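Local coordinates for metallo-beta-lactamase domain-containing protein (PDB 3H3E) that binds zinc in a metallo-beta-lactamase fold and is probably a metal-dependent enzyme, though its substrate is unknown, at residues R139-T144 and I185-L190; D48-N53 and L79-K84. The protein carries 2 engineered substitutions. All blocks are in the same frame, centred on the assembly; numbering follows the deposited sequence.

Contact 1 (R139-T144 and I185-L190)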
loop_
_atom_site.group_PDB
_atom_site.type_symbol
_atom_site.label_atom_id
_atom_site.label_comp_id
_atom_site.label_asym_id
_atom_site.label_seq_id
_atom_site.Cartn_x
_atom_site.Cartn_y
_atom_site.Cartn_z
ATOM N N ARG A 139 -16.692 -7.356 4.570
ATOM C CA ARG A 139 -17.501 -7.775 5.717
ATOM C C ARG A 139 -18.574 -6.775 6.153
ATOM O O ARG A 139 -18.709 -6.482 7.345
ATOM C CB ARG A 139 -16.605 -8.131 6.895
ATOM C CG ARG A 139 -15.775 -9.361 6.637
ATOM C CD ARG A 139 -14.598 -9.470 7.568
ATOM N NE ARG A 139 -13.735 -10.570 7.165
ATOM C CZ ARG A 139 -12.621 -10.423 6.466
ATOM N NH1 ARG A 139 -12.218 -9.210 6.101
ATOM N NH2 ARG A 139 -11.909 -11.490 6.137
ATOM N N GLY A 140 -19.337 -6.259 5.191
ATOM C CA GLY A 140 -20.412 -5.331 5.491
ATOM C C GLY A 140 -20.014 -3.864 5.546
ATOM O O GLY A 140 -20.883 -2.999 5.574
ATOM N N LYS A 141 -18.710 -3.580 5.572
ATOM C CA LYS A 141 -18.208 -2.202 5.519
ATOM C C LYS A 141 -18.060 -1.737 4.080
ATOM O O LYS A 141 -18.000 -2.548 3.165
ATOM C CB LYS A 141 -16.871 -2.067 6.250
ATOM C CG LYS A 141 -16.980 -2.239 7.770
ATOM C CD LYS A 141 -15.608 -2.247 8.434
ATOM C CE LYS A 141 -14.816 -0.976 8.111
ATOM N NZ LYS A 141 -13.337 -1.124 8.320
ATOM N N VAL A 142 -18.024 -0.428 3.880
ATOM C CA VAL A 142 -17.820 0.146 2.557
ATOM C C VAL A 142 -16.818 1.286 2.680
ATOM O O VAL A 142 -16.778 1.965 3.707
ATOM C CB VAL A 142 -19.127 0.676 1.961
ATOM C CG1 VAL A 142 -20.178 -0.409 1.953
ATOM C CG2 VAL A 142 -19.617 1.889 2.733
ATOM N N PRO A 143 -16.001 1.498 1.639
ATOM C CA PRO A 143 -14.882 2.443 1.734
ATOM C C PRO A 143 -15.348 3.820 2.185
ATOM O O PRO A 143 -16.435 4.222 1.796
ATOM C CB PRO A 143 -14.343 2.486 0.300
ATOM C CG PRO A 143 -14.715 1.172 -0.271
ATOM C CD PRO A 143 -16.054 0.840 0.324
ATOM N N THR A 144 -14.564 4.503 3.022
ATOM C CA THR A 144 -14.924 5.851 3.464
ATOM C C THR A 144 -14.457 6.826 2.403
ATOM O O THR A 144 -13.561 6.515 1.617
ATOM C CB THR A 144 -14.340 6.234 4.860
ATOM O OG1 THR A 144 -12.909 6.163 4.844
ATOM C CG2 THR A 144 -14.864 5.316 5.939
ATOM N N ILE A 185 -8.204 -1.797 6.637
ATOM C CA ILE A 185 -6.948 -2.452 6.993
ATOM C C ILE A 185 -7.238 -3.673 7.839
ATOM O O ILE A 185 -6.532 -4.677 7.756
ATOM C CB ILE A 185 -5.984 -1.503 7.712
ATOM C CG1 ILE A 185 -4.655 -2.193 8.018
ATOM C CG2 ILE A 185 -6.596 -1.012 8.995
ATOM C CD1 ILE A 185 -4.043 -2.916 6.897
ATOM N N ASP A 186 -8.300 -3.594 8.629
ATOM C CA ASP A 186 -8.806 -4.752 9.364
ATOM C C ASP A 186 -9.305 -5.883 8.457
ATOM O O ASP A 186 -8.991 -7.049 8.685
ATOM C CB ASP A 186 -9.880 -4.350 10.385
ATOM C CG ASP A 186 -11.089 -3.629 9.760
ATOM O OD1 ASP A 186 -10.952 -2.965 8.710
ATOM O OD2 ASP A 186 -12.192 -3.710 10.353
ATOM N N ASN A 187 -10.083 -5.546 7.433
ATOM C CA ASN A 187 -10.529 -6.548 6.459
ATOM C C ASN A 187 -9.351 -7.181 5.763
ATOM O O ASN A 187 -9.336 -8.376 5.469
ATOM C CB ASN A 187 -11.464 -5.920 5.428
ATOM C CG ASN A 187 -12.830 -5.685 5.986
ATOM O OD1 ASN A 187 -13.306 -6.469 6.799
ATOM N ND2 ASN A 187 -13.470 -4.596 5.579
ATOM N N ILE A 188 -8.351 -6.355 5.514
ATOM C CA ILE A 188 -7.159 -6.790 4.826
ATOM C C ILE A 188 -6.429 -7.810 5.671
ATOM O O ILE A 188 -6.001 -8.838 5.170
ATOM C CB ILE A 188 -6.269 -5.589 4.473
ATOM C CG1 ILE A 188 -6.916 -4.807 3.317
ATOM C CG2 ILE A 188 -4.876 -6.039 4.137
ATOM C CD1 ILE A 188 -6.256 -3.490 2.974
ATOM N N LEU A 189 -6.317 -7.543 6.966
ATOM C CA LEU A 189 -5.569 -8.437 7.855
ATOM C C LEU A 189 -6.301 -9.744 8.095
ATOM O O LEU A 189 -5.695 -10.801 8.135
ATOM C CB LEU A 189 -5.272 -7.750 9.184
ATOM C CG LEU A 189 -4.284 -6.577 9.127
ATOM C CD1 LEU A 189 -4.009 -6.072 10.515
ATOM C CD2 LEU A 189 -3.004 -7.016 8.476
ATOM N N LEU A 190 -7.614 -9.658 8.253
ATOM C CA LEU A 190 -8.453 -10.828 8.415
ATOM C C LEU A 190 -8.400 -11.695 7.168
ATOM O O LEU A 190 -8.362 -12.917 7.257
ATOM C CB LEU A 190 -9.892 -10.407 8.704
ATOM C CG LEU A 190 -10.152 -9.591 9.974
ATOM C CD1 LEU A 190 -11.498 -8.872 9.909
ATOM C CD2 LEU A 190 -10.092 -10.499 11.182
#
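R139 reaches across to the first turns of helix 185-193 and lays its guanidinium against N187 and L190, the close-fitting part of this contact. Its chain is extended from CG to NE, long enough to bring NH1 to two acceptors on one residue. The bond from R139 NH1 to N187 OD1 is 3.0 Å long and fairly straight at 162°, with OD1 nearly in the guanidinium plane but the donor tilted from the amide plane. The other, from R139 NH1 to N187 O at 3.1 Å, meets a lone pair in the carbonyl plane. One face of the guanidinium rests on L190, whose CB is 3.4 Å from R139 NH2. D191 holds that same NH2 in a salt bridge, so arginine suits the place, with nitrogens for several acceptors and a flat face for an aliphatic neighbour. N187 is buried, and its ND2 is satisfied by R183 O. In the metallo-beta-lactamase fold this helix follows the loop carrying the zinc ligand H182, whose side chain is about 10 Å from that of N187 (nearest atoms). The outer side is looser. There K141, an exposed residue whose long chain suits it to reach over from the loop, bends at chi3 (57°) and brings NZ to 3.0 Å from D186 OD1 in a salt bridge whose hydrogen-bond geometry is weak.

Contact 2 (D48-N53 and L79-K84); sequences DVFLKN and LYLSGK
The CB of D48 sits over one face of the Y80 ring, 3.7 Å from its centroid and 20° off the ring normal, a CH-pi contact made by a methylene rather than by the carboxylate. D48 occupies the N-cap position of helix 49-56, but its side chain makes no capping bond. With chi1 at 59° its CG lies between the backbone N and the carbonyl carbon, and the carboxylate turns to K52, one turn along the helix, where D48 OD1 and K52 NZ form a salt bridge of 3.0 Å. Aspartate thus serves twice: its short methylene meets the ring while its charge is paired within its own helix. The carboxylate is inclined to the ring plane.

Y80 leans toward the helix start, and its own CB meets L51 CD1 at 3.8 Å. Tyrosine fits this exposed position because its broad ring can cover D48 while the hydroxyl extends beyond the area of contact. Deeper in, the side chains of F50 and L81 meet head-on, one from the helix and one from the loop. L81 CG lies at the edge of the F50 ring, in its plane, 3.9 Å from F50 CZ. The chi1 of F50, 75°, swings the ring from its place on the helix so that this edge faces L81. L51 and L81 lie alongside, pointing opposite ways, with L51 CD2 4.1 Å from L81 CD2. Branched leucines suit this apolar seam, since L51 can meet Y80 with one methyl and L81 with the other.

Beyond the seam F50 packs on L18 and C19 at the end of strand 13-19. L81 O accepts a hydrogen bond from N114 ND2, between helix 107-113 and strand 115-119, while the contact itself sets helix 49-56 against the loop leading into strand 85-89.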
loop_
_atom_site.group_PDB
_atom_site.type_symbol
_atom_site.label_atom_id
_atom_site.label_comp_id
_atom_site.label_asym_id
_atom_site.label_seq_id
_atom_site.Cartn_x
_atom_site.Cartn_y
_atom_site.Cartn_z
ATOM N N ASP A 48 8.504 11.849 -9.281
ATOM C CA ASP A 48 9.796 11.162 -9.279
ATOM C C ASP A 48 10.494 11.230 -7.935
ATOM O O ASP A 48 11.666 10.877 -7.823
ATOM C CB ASP A 48 10.718 11.712 -10.373
ATOM C CG ASP A 48 10.993 13.196 -10.215
ATOM O OD1 ASP A 48 10.445 13.822 -9.279
ATOM O OD2 ASP A 48 11.767 13.741 -11.025
ATOM N N VAL A 49 9.774 11.680 -6.916
ATOM C CA VAL A 49 10.317 11.699 -5.564
ATOM C C VAL A 49 10.915 10.357 -5.138
ATOM O O VAL A 49 11.994 10.313 -4.566
ATOM C CB VAL A 49 9.277 12.171 -4.537
ATOM C CG1 VAL A 49 9.717 11.822 -3.125
ATOM C CG2 VAL A 49 9.066 13.657 -4.678
ATOM N N PHE A 50 10.229 9.261 -5.421
ATOM C CA PHE A 50 10.773 7.956 -5.080
ATOM C C PHE A 50 12.152 7.705 -5.709
ATOM O O PHE A 50 13.025 7.136 -5.064
ATOM C CB PHE A 50 9.779 6.834 -5.414
ATOM C CG PHE A 50 9.669 6.516 -6.886
ATOM C CD1 PHE A 50 9.191 7.453 -7.783
ATOM C CD2 PHE A 50 10.010 5.257 -7.363
ATOM C CE1 PHE A 50 9.085 7.155 -9.141
ATOM C CE2 PHE A 50 9.891 4.955 -8.708
ATOM C CZ PHE A 50 9.430 5.915 -9.603
ATOM N N LEU A 51 12.351 8.147 -6.952
ATOM C CA LEU A 51 13.621 7.941 -7.657
ATOM C C LEU A 51 14.732 8.770 -7.070
ATOM O O LEU A 51 15.882 8.335 -6.987
ATOM C CB LEU A 51 13.496 8.346 -9.116
ATOM C CG LEU A 51 12.934 7.321 -10.088
ATOM C CD1 LEU A 51 12.708 7.972 -11.457
ATOM C CD2 LEU A 51 13.885 6.158 -10.180
ATOM N N LYS A 52 14.390 9.999 -6.707
ATOM C CA LYS A 52 15.373 10.930 -6.198
ATOM C C LYS A 52 15.842 10.455 -4.835
ATOM O O LYS A 52 17.037 10.492 -4.533
ATOM C CB LYS A 52 14.790 12.329 -6.141
ATOM C CG LYS A 52 14.445 12.881 -7.506
ATOM C CD LYS A 52 14.485 14.403 -7.507
ATOM C CE LYS A 52 13.100 15.040 -7.519
ATOM N NZ LYS A 52 12.795 15.658 -8.848
ATOM N N ASN A 53 14.905 9.974 -4.024
ATOM C CA ASN A 53 15.253 9.363 -2.741
ATOM C C ASN A 53 16.087 8.109 -2.920
ATOM O O ASN A 53 17.055 7.898 -2.199
ATOM C CB ASN A 53 14.006 9.077 -1.899
ATOM C CG ASN A 53 13.362 10.351 -1.377
ATOM O OD1 ASN A 53 14.026 11.384 -1.238
ATOM N ND2 ASN A 53 12.066 10.290 -1.097
ATOM N N LEU A 79 5.275 6.996 -14.476
ATOM C CA LEU A 79 5.531 7.873 -15.602
ATOM C C LEU A 79 7.007 8.169 -15.740
ATOM O O LEU A 79 7.425 8.757 -16.727
ATOM C CB LEU A 79 4.769 9.185 -15.427
ATOM C CG LEU A 79 3.254 8.992 -15.363
ATOM C CD1 LEU A 79 2.545 10.336 -15.251
ATOM C CD2 LEU A 79 2.791 8.231 -16.580
ATOM N N TYR A 80 7.785 7.773 -14.742
ATOM C CA TYR A 80 9.214 8.046 -14.721
ATOM C C TYR A 80 10.034 6.776 -14.881
ATOM O O TYR A 80 11.255 6.806 -14.784
ATOM C CB TYR A 80 9.604 8.752 -13.416
ATOM C CG TYR A 80 8.972 10.109 -13.273
ATOM C CD1 TYR A 80 9.676 11.267 -13.620
ATOM C CD2 TYR A 80 7.660 10.242 -12.823
ATOM C CE1 TYR A 80 9.094 12.524 -13.511
ATOM C CE2 TYR A 80 7.067 11.498 -12.710
ATOM C CZ TYR A 80 7.791 12.630 -13.061
ATOM O OH TYR A 80 7.218 13.866 -12.942
ATOM N N LEU A 81 9.352 5.657 -15.113
ATOM C CA LEU A 81 10.023 4.379 -15.316
ATOM C C LEU A 81 9.722 3.817 -16.701
ATOM O O LEU A 81 8.679 4.114 -17.282
ATOM C CB LEU A 81 9.609 3.374 -14.242
ATOM C CG LEU A 81 9.889 3.775 -12.790
ATOM C CD1 LEU A 81 9.278 2.760 -11.851
ATOM C CD2 LEU A 81 11.395 3.944 -12.524
ATOM N N SER A 82 10.665 3.032 -17.223
ATOM C CA SER A 82 10.485 2.284 -18.447
ATOM C C SER A 82 10.983 0.857 -18.213
ATOM O O SER A 82 11.901 0.614 -17.422
ATOM C CB SER A 82 11.279 2.908 -19.600
ATOM O OG SER A 82 11.135 4.312 -19.682
ATOM N N GLY A 83 10.374 -0.090 -18.912
ATOM C CA GLY A 83 10.850 -1.458 -18.925
ATOM C C GLY A 83 10.585 -2.257 -17.669
ATOM O O GLY A 83 11.064 -3.375 -17.535
ATOM N N LYS A 84 9.836 -1.690 -16.735
ATOM C CA LYS A 84 9.474 -2.426 -15.532
ATOM C C LYS A 84 8.362 -3.406 -15.858
ATOM O O LYS A 84 7.671 -3.263 -16.860
ATOM C CB LYS A 84 9.026 -1.473 -14.420
ATOM C CG LYS A 84 10.048 -0.392 -14.080
ATOM C CD LYS A 84 11.281 -0.951 -13.391
ATOM C CE LYS A 84 12.409 0.048 -13.415
ATOM N NZ LYS A 84 13.647 -0.449 -12.759
#

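From the N terminus the chain passes strands 13-19, 34-37 and 40-42 before helix 49-56, where contact 2 opens. It closes at 79-84, after strand 64-66 and helix 72-75, enclosing the stretch that carries the zinc ligands H69 and H71. Contact 1 opens later, in the loop between strands 130-133 and 147-150, and closes on helix 185-193, with H182 just inside its span. The two are therefore in series, neither nested nor crossed. The centres of contacts 1 and 2 are about 31 Å apart, on opposite sides of the chain's centre. Contact 2 ties helix 49-56 to the loop entering strand 85-89 of one mixed sheet; contact 1 ties the 130-133/147-150 loop to helix 185-193, which packs on strand 173-178 of the other.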